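Local atomic coordinates of alkaline phosphatase (Thermus thermophilus, PDB entry 7KWD), a protein that probably hydrolyses phosphate monoesters as a homodimeric alkaline phosphatase that binds zinc and magnesium ions. Residues 228-240 with 276-289. Numbering follows the deposited sequence.
Sequences DGHVPYEIDRRFQ and HANHLNDAGATLWD. With ZN (zinc ion), chain F.
Trp288 is a knob set among Glu234, Ile235, Arg238 and Phe239, where the axes of 234-239 and 283-289 cross at 80°. Its CB lies against Ile235 N and Glu234 CG. With CG anti to the carbonyl carbon (chi1 -82°), the indole swings out beside the backbone N. Ile235, a branched aliphatic residue, sets CG1 3.8 Å from Trp288 CD1. Next, NE1 and CE2 meet Phe239 CE2, 4.0 Å from NE1, and CZ2 meets Phe239 CZ: a T-shaped pair, planes at 85°, with the phenyl edge on the indole face. On that same face Arg238 NE stands 3.2 Å from Trp288 CZ3, and Arg238 CD lies over CH2 and CZ3 in a CH-pi contact. Were an alanine in place of Trp288, Arg238 CD and the Phe239 edge would probably lose the face they rest on. Glu234 steadies that arginine: its OE2 accepts from Arg238 NE and Arg237 NH2, while OE1 takes Arg237 NE.

Asp289 suits the start of the short helix, where amide N-H groups lack helical partners: OD1 accepts from Glu234 N at 2.9 Å, and a water joins OD1 and Ala285 O to Ile235 N. Tyr233, the N-cap residue, has Ala285 CB over one ring face; its CE1 is 3.6 Å from Ala277 CB, small enough to admit the ring, and its OH beside Leu280 CD1.

His276 CE1 sits over the His230 ring; His276 ND1 is hydrogen-bonded to Arg273 NE. Helix 234-239 thus packs on the start of helix 283-306, which helix 51-65 also touches, through Gln65 on Trp288. Just before it, Tyr233 and His230 meet helix 273-280, whose His279 binds zinc with Asp275 and His433.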
loop_
_atom_site.group_PDB
_atom_site.type_symbol
_atom_site.label_atom_id
_atom_site.label_comp_id
_atom_site.label_asym_id
_atom_site.label_seq_id
_atom_site.Cartn_x
_atom_site.Cartn_y
_atom_site.Cartn_z
ATOM N N ASP A 228 -11.545 17.211 -25.412
ATOM C CA ASP A 228 -12.985 16.976 -25.391
ATOM C C ASP A 228 -13.408 16.435 -24.036
ATOM O O ASP A 228 -14.386 16.915 -23.444
ATOM C CB ASP A 228 -13.428 15.991 -26.475
ATOM C CG ASP A 228 -14.944 15.947 -26.598
ATOM O OD1 ASP A 228 -15.516 16.953 -27.069
ATOM O OD2 ASP A 228 -15.554 14.946 -26.175
ATOM N N GLY A 229 -12.688 15.397 -23.551
ATOM C CA GLY A 229 -12.862 14.827 -22.229
ATOM C C GLY A 229 -11.656 15.097 -21.341
ATOM O O GLY A 229 -11.167 16.229 -21.289
ATOM N N HIS A 230 -11.137 14.073 -20.665
ATOM C CA HIS A 230 -9.960 14.288 -19.823
ATOM C C HIS A 230 -8.752 14.662 -20.672
ATOM O O HIS A 230 -8.651 14.304 -21.847
ATOM C CB HIS A 230 -9.618 13.038 -19.035
ATOM C CG HIS A 230 -10.755 12.503 -18.243
ATOM N ND1 HIS A 230 -11.393 13.248 -17.285
ATOM C CD2 HIS A 230 -11.359 11.293 -18.247
ATOM C CE1 HIS A 230 -12.361 12.527 -16.742
ATOM N NE2 HIS A 230 -12.351 11.333 -17.300
ATOM N N VAL A 231 -7.839 15.416 -20.073
ATOM C CA VAL A 231 -6.567 15.714 -20.745
ATOM C C VAL A 231 -5.807 14.413 -20.942
ATOM O O VAL A 231 -5.881 13.517 -20.077
ATOM C CB VAL A 231 -5.733 16.717 -19.926
ATOM C CG1 VAL A 231 -4.458 17.084 -20.653
ATOM C CG2 VAL A 231 -6.574 17.943 -19.643
ATOM N N PRO A 232 -5.113 14.228 -22.064
ATOM C CA PRO A 232 -4.365 12.984 -22.269
ATOM C C PRO A 232 -3.335 12.712 -21.171
ATOM O O PRO A 232 -2.719 13.622 -20.608
ATOM C CB PRO A 232 -3.679 13.203 -23.630
ATOM C CG PRO A 232 -4.598 14.167 -24.366
ATOM C CD PRO A 232 -5.182 15.063 -23.286
ATOM N N TYR A 233 -3.118 11.417 -20.933
ATOM C CA TYR A 233 -2.015 10.974 -20.092
ATOM C C TYR A 233 -0.691 11.601 -20.509
ATOM O O TYR A 233 -0.414 11.781 -21.704
ATOM C CB TYR A 233 -1.887 9.466 -20.171
ATOM C CG TYR A 233 -3.015 8.677 -19.604
ATOM C CD1 TYR A 233 -3.160 8.545 -18.227
ATOM C CD2 TYR A 233 -3.916 8.008 -20.446
ATOM C CE1 TYR A 233 -4.201 7.763 -17.688
ATOM C CE2 TYR A 233 -4.945 7.247 -19.926
ATOM C CZ TYR A 233 -5.087 7.135 -18.542
ATOM O OH TYR A 233 -6.097 6.392 -17.984
ATOM N N GLU A 234 0.145 11.888 -19.512
ATOM C CA GLU A 234 1.517 12.315 -19.782
ATOM C C GLU A 234 2.230 11.408 -20.797
ATOM O O GLU A 234 2.933 11.896 -21.684
ATOM C CB GLU A 234 2.311 12.370 -18.476
ATOM C CG GLU A 234 3.787 12.728 -18.637
ATOM C CD GLU A 234 4.046 14.138 -19.154
ATOM O OE1 GLU A 234 3.142 15.017 -19.159
ATOM O OE2 GLU A 234 5.187 14.363 -19.601
ATOM N N ILE A 235 2.073 10.090 -20.683
ATOM C CA ILE A 235 2.819 9.231 -21.604
ATOM C C ILE A 235 2.423 9.530 -23.046
ATOM O O ILE A 235 3.255 9.486 -23.956
ATOM C CB ILE A 235 2.618 7.744 -21.242
ATOM C CG1 ILE A 235 3.642 6.892 -21.996
ATOM C CG2 ILE A 235 1.193 7.267 -21.520
ATOM C CD1 ILE A 235 3.653 5.430 -21.613
ATOM N N ASP A 236 1.163 9.870 -23.272
ATOM C CA ASP A 236 0.688 10.141 -24.624
ATOM C C ASP A 236 1.103 11.540 -25.065
ATOM O O ASP A 236 1.583 11.721 -26.186
ATOM C CB ASP A 236 -0.830 9.938 -24.670
ATOM C CG ASP A 236 -1.244 8.492 -24.351
ATOM O OD1 ASP A 236 -0.516 7.562 -24.741
ATOM O OD2 ASP A 236 -2.304 8.271 -23.714
ATOM N N ARG A 237 0.994 12.528 -24.179
ATOM C CA ARG A 237 1.472 13.865 -24.500
ATOM C C ARG A 237 2.946 13.834 -24.873
ATOM O O ARG A 237 3.366 14.490 -25.838
ATOM C CB ARG A 237 1.239 14.792 -23.300
ATOM C CG ARG A 237 1.770 16.203 -23.447
ATOM C CD ARG A 237 1.963 16.881 -22.079
ATOM N NE ARG A 237 3.242 16.457 -21.531
ATOM C CZ ARG A 237 4.406 16.992 -21.888
ATOM N NH1 ARG A 237 4.428 17.989 -22.767
ATOM N NH2 ARG A 237 5.535 16.554 -21.357
ATOM N N ARG A 238 3.746 13.092 -24.099
ATOM C CA ARG A 238 5.196 13.118 -24.233
ATOM C C ARG A 238 5.648 12.448 -25.527
ATOM O O ARG A 238 6.479 12.998 -26.250
ATOM C CB ARG A 238 5.842 12.428 -23.024
ATOM C CG ARG A 238 7.379 12.463 -23.006
ATOM C CD ARG A 238 7.941 12.017 -21.631
ATOM N NE ARG A 238 7.676 13.059 -20.643
ATOM C CZ ARG A 238 8.515 14.047 -20.378
ATOM N NH1 ARG A 238 9.685 14.092 -21.001
ATOM N NH2 ARG A 238 8.193 14.977 -19.482
ATOM N N PHE A 239 5.098 11.274 -25.843
ATOM C CA PHE A 239 5.619 10.431 -26.909
ATOM C C PHE A 239 4.766 10.378 -28.164
ATOM O O PHE A 239 5.248 9.881 -29.179
ATOM C CB PHE A 239 5.810 9.005 -26.394
ATOM C CG PHE A 239 6.787 8.913 -25.293
ATOM C CD1 PHE A 239 8.103 9.299 -25.489
ATOM C CD2 PHE A 239 6.403 8.469 -24.053
ATOM C CE1 PHE A 239 9.013 9.228 -24.460
ATOM C CE2 PHE A 239 7.315 8.389 -23.025
ATOM C CZ PHE A 239 8.617 8.770 -23.228
ATOM N N GLN A 240 3.524 10.843 -28.127
ATOM C CA GLN A 240 2.669 10.817 -29.296
ATOM C C GLN A 240 2.357 12.213 -29.808
ATOM O O GLN A 240 1.421 12.372 -30.582
ATOM C CB GLN A 240 1.359 10.078 -29.011
ATOM C CG GLN A 240 1.536 8.706 -28.472
ATOM C CD GLN A 240 2.177 7.775 -29.486
ATOM O OE1 GLN A 240 1.915 7.886 -30.682
ATOM N NE2 GLN A 240 3.019 6.833 -29.004
ATOM N N HIS A 276 -6.947 6.958 -13.231
ATOM C CA HIS A 276 -7.428 6.372 -14.474
ATOM C C HIS A 276 -6.464 5.322 -14.998
ATOM O O HIS A 276 -6.879 4.244 -15.429
ATOM C CB HIS A 276 -7.632 7.462 -15.526
ATOM C CG HIS A 276 -8.653 8.472 -15.126
ATOM N ND1 HIS A 276 -8.883 9.616 -15.841
ATOM C CD2 HIS A 276 -9.487 8.522 -14.063
ATOM C CE1 HIS A 276 -9.827 10.329 -15.254
ATOM N NE2 HIS A 276 -10.213 9.687 -14.171
ATOM N N ALA A 277 -5.165 5.631 -14.993
ATOM C CA ALA A 277 -4.203 4.646 -15.457
ATOM C C ALA A 277 -4.248 3.415 -14.584
ATOM O O ALA A 277 -4.097 2.293 -15.073
ATOM C CB ALA A 277 -2.796 5.234 -15.466
ATOM N N ASN A 278 -4.427 3.606 -13.273
ATOM C CA ASN A 278 -4.492 2.443 -12.396
ATOM C C ASN A 278 -5.723 1.617 -12.694
ATOM O O ASN A 278 -5.686 0.385 -12.551
ATOM C CB ASN A 278 -4.469 2.867 -10.932
ATOM C CG ASN A 278 -3.076 3.333 -10.486
ATOM O OD1 ASN A 278 -2.065 3.006 -11.096
ATOM N ND2 ASN A 278 -3.045 4.113 -9.423
ATOM N N HIS A 279 -6.832 2.288 -13.064
ATOM C CA HIS A 279 -8.027 1.591 -13.533
ATOM C C HIS A 279 -7.721 0.742 -14.769
ATOM O O HIS A 279 -8.133 -0.421 -14.850
ATOM C CB HIS A 279 -9.130 2.598 -13.860
ATOM C CG HIS A 279 -9.908 3.067 -12.675
ATOM N ND1 HIS A 279 -10.517 2.197 -11.798
ATOM C CD2 HIS A 279 -10.174 4.315 -12.214
ATOM C CE1 HIS A 279 -11.145 2.885 -10.865
ATOM N NE2 HIS A 279 -10.967 4.170 -11.109
ATOM N N LEU A 280 -6.992 1.312 -15.746
ATOM C CA LEU A 280 -6.606 0.523 -16.915
ATOM C C LEU A 280 -5.661 -0.637 -16.575
ATOM O O LEU A 280 -5.521 -1.559 -17.382
ATOM C CB LEU A 280 -5.906 1.390 -17.958
ATOM C CG LEU A 280 -6.553 2.721 -18.297
ATOM C CD1 LEU A 280 -5.770 3.437 -19.341
ATOM C CD2 LEU A 280 -7.957 2.499 -18.756
ATOM N N ASN A 281 -5.006 -0.605 -15.419
ATOM C CA ASN A 281 -3.935 -1.546 -15.069
ATOM C C ASN A 281 -2.732 -1.313 -15.978
ATOM O O ASN A 281 -2.108 -2.271 -16.429
ATOM C CB ASN A 281 -4.366 -3.003 -15.165
ATOM C CG ASN A 281 -5.198 -3.474 -13.987
ATOM O OD1 ASN A 281 -5.383 -4.669 -13.844
ATOM N ND2 ASN A 281 -5.723 -2.545 -13.170
ATOM N N ASP A 282 -2.448 -0.054 -16.280
ATOM C CA ASP A 282 -1.366 0.347 -17.168
ATOM C C ASP A 282 -0.266 1.022 -16.342
ATOM O O ASP A 282 -0.254 2.242 -16.143
ATOM C CB ASP A 282 -1.897 1.268 -18.248
ATOM C CG ASP A 282 -0.829 1.679 -19.239
ATOM O OD1 ASP A 282 0.379 1.455 -18.964
ATOM O OD2 ASP A 282 -1.196 2.247 -20.291
ATOM N N ALA A 283 0.704 0.211 -15.907
ATOM C CA ALA A 283 1.765 0.722 -15.046
ATOM C C ALA A 283 2.572 1.836 -15.696
ATOM O O ALA A 283 3.056 2.752 -15.006
ATOM C CB ALA A 283 2.680 -0.441 -14.633
ATOM N N GLY A 284 2.744 1.779 -17.017
ATOM C CA GLY A 284 3.538 2.806 -17.682
ATOM C C GLY A 284 2.811 4.136 -17.737
ATOM O O GLY A 284 3.426 5.200 -17.617
ATOM N N ALA A 285 1.498 4.105 -17.933
ATOM C CA ALA A 285 0.759 5.358 -17.883
ATOM C C ALA A 285 0.740 5.940 -16.459
ATOM O O ALA A 285 0.920 7.149 -16.274
ATOM C CB ALA A 285 -0.660 5.159 -18.408
ATOM N N THR A 286 0.566 5.087 -15.454
ATOM C CA THR A 286 0.618 5.548 -14.069
ATOM C C THR A 286 1.941 6.226 -13.769
ATOM O O THR A 286 1.981 7.310 -13.176
ATOM C CB THR A 286 0.412 4.374 -13.126
ATOM O OG1 THR A 286 -0.852 3.782 -13.411
ATOM C CG2 THR A 286 0.483 4.837 -11.690
ATOM N N LEU A 287 3.030 5.599 -14.183
ATOM C CA LEU A 287 4.348 6.133 -13.918
ATOM C C LEU A 287 4.498 7.535 -14.483
ATOM O O LEU A 287 4.992 8.432 -13.797
ATOM C CB LEU A 287 5.412 5.212 -14.508
ATOM C CG LEU A 287 6.802 5.819 -14.667
ATOM C CD1 LEU A 287 7.448 6.006 -13.303
ATOM C CD2 LEU A 287 7.703 4.903 -15.517
ATOM N N TRP A 288 4.114 7.740 -15.753
ATOM C CA TRP A 288 4.351 9.043 -16.362
ATOM C C TRP A 288 3.448 10.120 -15.765
ATOM O O TRP A 288 3.867 11.280 -15.687
ATOM C CB TRP A 288 4.227 8.964 -17.901
ATOM C CG TRP A 288 5.526 8.460 -18.452
ATOM C CD1 TRP A 288 5.783 7.216 -18.920
ATOM C CD2 TRP A 288 6.764 9.178 -18.528
ATOM N NE1 TRP A 288 7.089 7.114 -19.292
ATOM C CE2 TRP A 288 7.717 8.307 -19.065
ATOM C CE3 TRP A 288 7.149 10.472 -18.208
ATOM C CZ2 TRP A 288 9.040 8.684 -19.276
ATOM C CZ3 TRP A 288 8.469 10.851 -18.424
ATOM C CH2 TRP A 288 9.393 9.960 -18.958
ATOM N N ASP A 289 2.241 9.776 -15.308
ATOM C CA ASP A 289 1.432 10.792 -14.626
ATOM C C ASP A 289 1.979 11.070 -13.228
ATOM O O ASP A 289 1.859 12.192 -12.711
ATOM C CB ASP A 289 -0.046 10.374 -14.570
ATOM C CG ASP A 289 -0.835 10.861 -15.796
ATOM O OD1 ASP A 289 -0.271 10.790 -16.905
ATOM O OD2 ASP A 289 -1.986 11.361 -15.663
HETATM ZN ZN ZN F . -11.254 6.014 -9.902
HETATM O O HOH W 1 -2.614 13.510 -17.501
HETATM O O HOH W 2 0.834 8.874 -18.274
#